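Local coordinates for hypothetical protein AGR_L_1239 (Agrobacterium tumefaciens str. C58, PDB 1VQS) that is of unknown function but belongs to the NIPSNAP family and adopts a ferredoxin-like fold of the dimeric alpha-beta barrel type, at residues 13-27 with 61-75. Residues are numbered along the deposited sequence; the frame is centred on the assembly and turned at random.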
# COMPACT_ATOMS: atom_id res chain seq x y z
N MSE B 13 13.22 9.71 -26.17
CA MSE B 13 13.59 10.26 -24.88
C MSE B 13 13.15 9.34 -23.74
O MSE B 13 12.20 8.57 -23.89
CB MSE B 13 12.98 11.67 -24.67
CG MSE B 13 13.29 12.68 -25.78
SE MSE B 13 15.15 13.19 -25.87
CE MSE B 13 15.14 14.58 -24.45
N PHE B 14 13.81 9.48 -22.60
CA PHE B 14 13.41 8.82 -21.34
C PHE B 14 12.60 9.82 -20.55
O PHE B 14 12.95 10.97 -20.51
CB PHE B 14 14.64 8.42 -20.51
CG PHE B 14 15.43 7.30 -21.09
CD1 PHE B 14 16.44 7.54 -22.00
CD2 PHE B 14 15.16 5.98 -20.72
CE1 PHE B 14 17.18 6.46 -22.56
CE2 PHE B 14 15.89 4.92 -21.27
CZ PHE B 14 16.89 5.17 -22.18
N TYR B 15 11.52 9.36 -19.93
CA TYR B 15 10.64 10.23 -19.16
C TYR B 15 10.74 9.89 -17.69
O TYR B 15 10.47 8.75 -17.30
CB TYR B 15 9.20 10.10 -19.69
CG TYR B 15 9.09 10.77 -21.02
CD1 TYR B 15 9.46 10.11 -22.19
CD2 TYR B 15 8.70 12.10 -21.12
CE1 TYR B 15 9.43 10.76 -23.40
CE2 TYR B 15 8.61 12.76 -22.34
CZ TYR B 15 9.01 12.08 -23.48
OH TYR B 15 8.96 12.75 -24.70
N GLU B 16 11.12 10.87 -16.89
CA GLU B 16 11.12 10.71 -15.45
C GLU B 16 9.87 11.32 -14.89
O GLU B 16 9.58 12.48 -15.14
CB GLU B 16 12.30 11.40 -14.81
CG GLU B 16 12.34 11.17 -13.29
CD GLU B 16 13.49 11.88 -12.60
OE1 GLU B 16 14.29 12.57 -13.29
OE2 GLU B 16 13.63 11.75 -11.34
N ILE B 17 9.11 10.53 -14.14
CA ILE B 17 7.91 11.03 -13.49
C ILE B 17 8.18 11.04 -11.99
O ILE B 17 8.50 10.01 -11.41
CB ILE B 17 6.70 10.13 -13.80
CG1 ILE B 17 6.47 10.06 -15.32
CG2 ILE B 17 5.44 10.63 -13.04
CD1 ILE B 17 5.24 9.23 -15.71
N ARG B 18 8.11 12.24 -11.41
CA ARG B 18 8.36 12.47 -9.98
C ARG B 18 7.03 12.79 -9.31
O ARG B 18 6.33 13.69 -9.76
CB ARG B 18 9.35 13.63 -9.81
CG ARG B 18 10.68 13.36 -10.43
CD ARG B 18 11.69 14.45 -10.21
NE ARG B 18 12.08 14.60 -8.81
CZ ARG B 18 13.08 13.95 -8.21
NH1 ARG B 18 13.78 13.03 -8.82
NH2 ARG B 18 13.36 14.21 -6.94
N THR B 19 6.70 12.07 -8.24
CA THR B 19 5.42 12.19 -7.59
C THR B 19 5.69 12.48 -6.12
O THR B 19 6.39 11.72 -5.44
CB THR B 19 4.59 10.89 -7.74
OG1 THR B 19 4.40 10.60 -9.14
CG2 THR B 19 3.24 11.07 -7.07
N TYR B 20 5.13 13.59 -5.63
CA TYR B 20 5.30 14.03 -4.22
C TYR B 20 3.95 14.08 -3.55
O TYR B 20 2.99 14.62 -4.13
CB TYR B 20 5.91 15.44 -4.11
CG TYR B 20 7.20 15.69 -4.84
CD1 TYR B 20 8.08 14.66 -5.10
CD2 TYR B 20 7.60 16.98 -5.21
CE1 TYR B 20 9.28 14.87 -5.75
CE2 TYR B 20 8.81 17.20 -5.86
CZ TYR B 20 9.64 16.12 -6.11
OH TYR B 20 10.86 16.27 -6.79
N ARG B 21 3.91 13.61 -2.31
CA ARG B 21 2.80 13.88 -1.42
C ARG B 21 3.20 14.99 -0.48
O ARG B 21 4.17 14.85 0.25
CB ARG B 21 2.38 12.66 -0.61
CG ARG B 21 1.11 12.89 0.21
CD ARG B 21 0.88 11.76 1.18
NE ARG B 21 1.60 11.96 2.43
CZ ARG B 21 2.02 10.97 3.20
NH1 ARG B 21 1.84 9.72 2.83
NH2 ARG B 21 2.60 11.24 4.34
N LEU B 22 2.49 16.12 -0.53
CA LEU B 22 2.79 17.23 0.34
C LEU B 22 2.08 17.16 1.68
O LEU B 22 1.07 16.49 1.86
CB LEU B 22 2.41 18.58 -0.31
CG LEU B 22 2.91 18.83 -1.74
CD1 LEU B 22 2.66 20.29 -2.13
CD2 LEU B 22 4.38 18.51 -1.87
N LYS B 23 2.63 17.92 2.63
CA LYS B 23 1.93 18.28 3.84
C LYS B 23 0.51 18.77 3.49
O LYS B 23 0.32 19.53 2.53
CB LYS B 23 2.70 19.44 4.52
CG LYS B 23 1.91 20.33 5.49
CD LYS B 23 1.64 19.58 6.78
CE LYS B 23 0.79 20.37 7.78
NZ LYS B 23 -0.63 20.59 7.34
N ASN B 24 -0.49 18.30 4.25
CA ASN B 24 -1.85 18.65 3.94
C ASN B 24 -2.04 20.17 3.90
O ASN B 24 -1.70 20.88 4.85
CB ASN B 24 -2.82 18.05 4.93
CG ASN B 24 -4.25 18.36 4.58
OD1 ASN B 24 -4.78 17.85 3.58
ND2 ASN B 24 -4.89 19.22 5.39
N GLY B 25 -2.59 20.62 2.77
CA GLY B 25 -2.91 22.01 2.51
C GLY B 25 -1.78 22.84 1.95
O GLY B 25 -1.94 24.04 1.76
N ALA B 26 -0.64 22.21 1.70
CA ALA B 26 0.55 22.94 1.26
C ALA B 26 0.65 23.25 -0.24
O ALA B 26 1.58 23.93 -0.64
CB ALA B 26 1.78 22.18 1.68
N ILE B 27 -0.26 22.73 -1.06
CA ILE B 27 -0.13 22.94 -2.52
C ILE B 27 0.01 24.42 -2.91
O ILE B 27 0.95 24.77 -3.63
CB ILE B 27 -1.23 22.24 -3.33
CG1 ILE B 27 -0.96 20.73 -3.42
CG2 ILE B 27 -1.27 22.77 -4.79
CD1 ILE B 27 -2.08 19.95 -4.12
N ASN B 61 -3.25 16.62 -2.18
CA ASN B 61 -1.94 17.17 -1.82
C ASN B 61 -0.81 16.60 -2.67
O ASN B 61 0.32 16.50 -2.21
CB ASN B 61 -1.62 16.94 -0.34
CG ASN B 61 -2.68 17.51 0.58
OD1 ASN B 61 -2.98 18.70 0.53
ND2 ASN B 61 -3.25 16.66 1.42
N GLU B 62 -1.10 16.22 -3.91
CA GLU B 62 -0.09 15.59 -4.75
C GLU B 62 0.44 16.52 -5.83
O GLU B 62 -0.31 17.26 -6.48
CB GLU B 62 -0.64 14.32 -5.40
CG GLU B 62 0.40 13.49 -6.14
CD GLU B 62 -0.16 12.20 -6.70
OE1 GLU B 62 -0.76 12.26 -7.80
OE2 GLU B 62 0.01 11.17 -6.03
N ILE B 63 1.75 16.45 -6.03
CA ILE B 63 2.48 17.09 -7.14
C ILE B 63 3.03 15.99 -8.06
O ILE B 63 3.59 15.02 -7.56
CB ILE B 63 3.62 17.97 -6.62
CG1 ILE B 63 3.08 19.14 -5.80
CG2 ILE B 63 4.49 18.50 -7.78
CD1 ILE B 63 2.26 20.14 -6.55
N VAL B 64 2.88 16.14 -9.37
CA VAL B 64 3.56 15.27 -10.33
C VAL B 64 4.28 16.13 -11.33
O VAL B 64 3.67 17.03 -11.91
CB VAL B 64 2.58 14.40 -11.07
CG1 VAL B 64 3.27 13.68 -12.26
CG2 VAL B 64 1.96 13.37 -10.15
N HIS B 65 5.57 15.91 -11.51
CA HIS B 65 6.27 16.61 -12.57
C HIS B 65 7.08 15.63 -13.38
O HIS B 65 7.50 14.60 -12.87
CB HIS B 65 7.06 17.85 -12.09
CG HIS B 65 8.03 17.63 -10.97
ND1 HIS B 65 9.40 17.75 -11.11
CD2 HIS B 65 7.81 17.39 -9.66
CE1 HIS B 65 9.97 17.58 -9.93
NE2 HIS B 65 9.04 17.35 -9.03
N ILE B 66 7.21 15.94 -14.67
CA ILE B 66 7.77 15.06 -15.65
C ILE B 66 8.86 15.78 -16.43
O ILE B 66 8.67 16.93 -16.87
CB ILE B 66 6.69 14.63 -16.62
CG1 ILE B 66 5.50 14.05 -15.86
CG2 ILE B 66 7.27 13.68 -17.62
CD1 ILE B 66 4.42 13.49 -16.75
N TRP B 67 9.99 15.10 -16.60
CA TRP B 67 11.15 15.63 -17.30
C TRP B 67 11.56 14.62 -18.37
O TRP B 67 11.42 13.42 -18.15
CB TRP B 67 12.32 15.79 -16.31
CG TRP B 67 12.02 16.76 -15.24
CD1 TRP B 67 11.36 16.52 -14.06
CD2 TRP B 67 12.32 18.17 -15.25
NE1 TRP B 67 11.23 17.68 -13.34
CE2 TRP B 67 11.84 18.70 -14.03
CE3 TRP B 67 12.97 19.02 -16.14
CZ2 TRP B 67 11.97 20.04 -13.69
CZ3 TRP B 67 13.12 20.37 -15.79
CH2 TRP B 67 12.62 20.85 -14.57
N ALA B 68 12.10 15.10 -19.49
CA ALA B 68 12.60 14.25 -20.59
C ALA B 68 14.10 14.35 -20.66
O ALA B 68 14.64 15.46 -20.56
CB ALA B 68 12.04 14.71 -21.92
N PHE B 69 14.76 13.20 -20.85
CA PHE B 69 16.23 13.11 -20.97
C PHE B 69 16.64 12.25 -22.15
O PHE B 69 15.95 11.27 -22.47
CB PHE B 69 16.82 12.49 -19.70
CG PHE B 69 16.54 13.27 -18.45
CD1 PHE B 69 17.27 14.40 -18.19
CD2 PHE B 69 15.57 12.89 -17.55
CE1 PHE B 69 17.02 15.16 -17.04
CE2 PHE B 69 15.31 13.64 -16.42
CZ PHE B 69 16.06 14.77 -16.16
N SER B 70 17.75 12.58 -22.79
CA SER B 70 18.18 11.79 -23.95
C SER B 70 18.85 10.49 -23.55
O SER B 70 18.92 9.55 -24.35
CB SER B 70 19.13 12.60 -24.84
OG SER B 70 20.18 13.12 -24.07
N SER B 71 19.38 10.46 -22.32
CA SER B 71 19.96 9.26 -21.75
C SER B 71 19.99 9.37 -20.26
O SER B 71 19.94 10.47 -19.72
CB SER B 71 21.38 9.03 -22.25
OG SER B 71 22.31 9.96 -21.73
N LEU B 72 20.09 8.22 -19.59
CA LEU B 72 20.14 8.25 -18.16
C LEU B 72 21.49 8.71 -17.64
O LEU B 72 21.53 9.26 -16.53
CB LEU B 72 19.72 6.91 -17.55
CG LEU B 72 18.26 6.55 -17.89
CD1 LEU B 72 17.86 5.23 -17.26
CD2 LEU B 72 17.27 7.61 -17.46
N ASP B 73 22.55 8.52 -18.39
CA ASP B 73 23.83 9.09 -17.93
C ASP B 73 23.80 10.61 -18.00
O ASP B 73 24.35 11.30 -17.13
CB ASP B 73 25.03 8.52 -18.69
CG ASP B 73 25.30 7.04 -18.36
OD1 ASP B 73 24.50 6.45 -17.63
OD2 ASP B 73 26.28 6.48 -18.88
N ASP B 74 23.14 11.16 -19.02
CA ASP B 74 22.98 12.60 -19.11
C ASP B 74 22.08 13.10 -17.98
O ASP B 74 22.37 14.12 -17.35
CB ASP B 74 22.44 13.04 -20.47
CG ASP B 74 22.49 14.56 -20.65
OD1 ASP B 74 23.57 15.16 -20.47
OD2 ASP B 74 21.45 15.14 -20.93
N ARG B 75 21.00 12.38 -17.70
CA ARG B 75 20.19 12.73 -16.53
C ARG B 75 21.06 12.82 -15.28
O ARG B 75 20.93 13.72 -14.48
CB ARG B 75 19.08 11.69 -16.30
CG ARG B 75 18.35 11.84 -14.98
CD ARG B 75 17.33 10.70 -14.79
NE ARG B 75 16.67 10.95 -13.52
CZ ARG B 75 17.18 10.68 -12.32
NH1 ARG B 75 18.32 10.01 -12.21
NH2 ARG B 75 16.53 11.04 -11.23
O HOH W 1 -2.74 21.22 -0.51
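The E16 side chain runs fully extended, chi1 -177° and chi2 -179°, which carries its carboxylate across to R75 at the start of helix 72-84. R75 grips it side-on with two nitrogens: NE to OE1 at 2.9 Å and NH2 to OE2 at 3.0 Å. Both donors come from above the carboxylate plane. R18 bends at chi3, and its NH1 reaches E16 OE2 at 2.8 Å on the syn side, tilted to the face opposite R75 NH2. N104 of strand 99-109 also donates to OE2. R18 NE donates to Y20 OH at 2.9 Å. H65 lies alongside R18, whose CB sits over one face of the imidazole. The H65 and Y20 rings form an offset edge-to-face pair, planes at 75°. W67 NE1 donates to H65 ND1 at 2.9 Å, close to both ring planes, which helps hold the rotation of the imidazole.

Strands 14-22 and 62-69, which carry most of these groups, pair antiparallel as the two central strands of the ferredoxin-like sheet. On the other face, I17 packs CG2 on V64 CG1 and CG1 on I66 CG1, and M107 of the second subunit covers V64. At the far end, N61 ND2 donates to N24 OD1 at 2.9 Å, and N61 OD1 accepts from G25 N, tying down the K23-A26 turn.

E16 is thus shared by R18 and R75 in a buried salt-bridge network, which probably lets R18 NH1 and R75 NH2 lie 4.2 Å apart.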